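Side-chain contact in xylose isomerase domain protein (Alicyclobacillus acidocaldarius subsp. acidocaldarius, PDB 3U0H), which is a putative sugar isomerase with a xylose isomerase-like TIM-barrel fold, its substrate not established: residues L66-N71 with R125-E130. Sequence-based numbering, arbitrary orientation.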
# COMPACT_ATOMS: atom_id res chain seq x y z
N LEU A 66 -22.06 0.80 12.73
CA LEU A 66 -21.28 0.89 13.90
C LEU A 66 -20.65 2.25 14.00
O LEU A 66 -19.64 2.54 13.30
CB LEU A 66 -20.17 -0.17 13.85
CG LEU A 66 -19.03 -0.09 14.88
CD1 LEU A 66 -19.62 -0.10 16.32
CD2 LEU A 66 -17.96 -1.22 14.72
N GLY A 67 -21.13 3.03 14.99
CA GLY A 67 -20.44 4.25 15.44
C GLY A 67 -19.04 3.93 15.93
O GLY A 67 -18.87 3.20 16.90
N LEU A 68 -18.02 4.47 15.28
CA LEU A 68 -16.60 4.10 15.59
C LEU A 68 -16.31 3.99 17.07
O LEU A 68 -16.35 4.98 17.76
CB LEU A 68 -15.67 5.15 15.02
CG LEU A 68 -14.17 4.93 15.14
CD1 LEU A 68 -13.77 3.57 14.51
CD2 LEU A 68 -13.52 6.13 14.41
N PRO A 69 -15.97 2.81 17.58
CA PRO A 69 -15.84 2.77 19.07
C PRO A 69 -14.41 3.00 19.53
O PRO A 69 -13.78 2.10 20.06
CB PRO A 69 -16.28 1.34 19.42
CG PRO A 69 -15.76 0.58 18.24
CD PRO A 69 -16.03 1.45 17.02
N LEU A 70 -13.92 4.21 19.25
CA LEU A 70 -12.72 4.77 19.82
C LEU A 70 -12.77 6.29 19.64
O LEU A 70 -13.61 6.84 18.92
CB LEU A 70 -11.47 4.20 19.15
CG LEU A 70 -11.22 4.36 17.66
CD1 LEU A 70 -10.88 5.78 17.19
CD2 LEU A 70 -10.21 3.34 17.10
N ASN A 71 -11.81 6.95 20.25
CA ASN A 71 -11.77 8.37 20.28
C ASN A 71 -10.54 8.71 19.44
O ASN A 71 -9.40 8.36 19.80
CB ASN A 71 -11.65 8.81 21.74
CG ASN A 71 -11.59 10.32 21.94
OD1 ASN A 71 -11.17 11.08 21.06
ND2 ASN A 71 -12.01 10.76 23.15
N ARG A 125 -7.03 6.74 8.49
CA ARG A 125 -6.42 5.82 7.53
C ARG A 125 -6.19 4.47 8.23
O ARG A 125 -6.52 3.40 7.69
CB ARG A 125 -5.09 6.41 7.02
CG ARG A 125 -4.31 5.51 6.10
CD ARG A 125 -2.86 6.04 5.91
NE ARG A 125 -2.90 7.45 5.57
CZ ARG A 125 -2.01 8.41 5.87
NH1 ARG A 125 -0.89 8.17 6.50
NH2 ARG A 125 -2.31 9.67 5.48
N GLN A 126 -5.55 4.53 9.40
CA GLN A 126 -5.33 3.31 10.21
C GLN A 126 -6.66 2.62 10.52
O GLN A 126 -6.77 1.41 10.42
CB GLN A 126 -4.54 3.63 11.46
CG GLN A 126 -3.06 3.94 11.23
CD GLN A 126 -2.32 4.31 12.52
OE1 GLN A 126 -2.79 5.12 13.32
NE2 GLN A 126 -1.19 3.72 12.73
N VAL A 127 -7.69 3.37 10.87
CA VAL A 127 -8.98 2.77 11.13
C VAL A 127 -9.51 2.09 9.87
O VAL A 127 -9.93 0.93 9.93
CB VAL A 127 -9.94 3.79 11.69
CG1 VAL A 127 -11.40 3.29 11.68
CG2 VAL A 127 -9.52 4.15 13.11
N ALA A 128 -9.45 2.80 8.74
CA ALA A 128 -9.99 2.30 7.50
C ALA A 128 -9.26 1.04 7.07
O ALA A 128 -9.86 0.10 6.62
CB ALA A 128 -9.83 3.34 6.41
N VAL A 129 -7.95 1.03 7.23
CA VAL A 129 -7.15 -0.14 6.93
C VAL A 129 -7.51 -1.36 7.79
O VAL A 129 -7.60 -2.46 7.24
CB VAL A 129 -5.64 0.15 7.05
CG1 VAL A 129 -4.80 -1.14 7.02
CG2 VAL A 129 -5.23 1.12 5.94
N GLU A 130 -7.81 -1.20 9.07
CA GLU A 130 -8.18 -2.36 9.90
C GLU A 130 -9.48 -2.93 9.36
O GLU A 130 -9.81 -4.10 9.63
CB GLU A 130 -8.37 -2.03 11.40
CG GLU A 130 -7.07 -1.71 12.13
CD GLU A 130 -6.10 -2.86 11.99
OE1 GLU A 130 -6.53 -4.00 12.23
OE2 GLU A 130 -4.94 -2.65 11.60
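The nearest CA atoms are those of Leu-68 and Val-127, 8.9 Å apart, and the two segments meet through side chains. No hydrogen bond crosses between 66-71 and 125-130. Of 125-130, Val-127 alone touches 66-71, and each of its two methyls meets a different leucine. Val-127 CG1 meets Leu-68 CD1 at 3.7 Å, the closer of the two contacts. These side chains approach tip to tip. Leu-68 has CG anti to its backbone N (chi1 -176°), which carries the branch out from the loop to the valine. Val-127 CG2 lies 4.1 Å from CD2 of Leu-70. Here the side chains run past each other in opposite directions, a looser touch.

Pro-69 is the centre of an inverse gamma turn, with a weak hydrogen bond from Leu-70 N to Leu-68 O at 3.0 Å. The CB atoms of both flanking leucines point toward the helix. The buried area is small, 107 Å² over both sides.

The fold is an eight-stranded parallel (beta/alpha)8, or TIM, barrel. The loop leaves the C-terminal end of its third strand, 62-67. Helix 113-131 lies in the beta-alpha-beta connection from the fourth strand, 100-104, to the fifth, 137-141. A backbone hydrogen bond with Thr-102 ties Leu-68 to strand 100-104; Leu-68 also packs on its Val-101 and Ala-103. From helix 76-84, Leu-83 touches Val-127 and Glu-82 touches Leu-70. Leu-86 of helix 86-95 adds a further contact to Val-127, so the valine is buried where the loop, its own helix and these two helices come together.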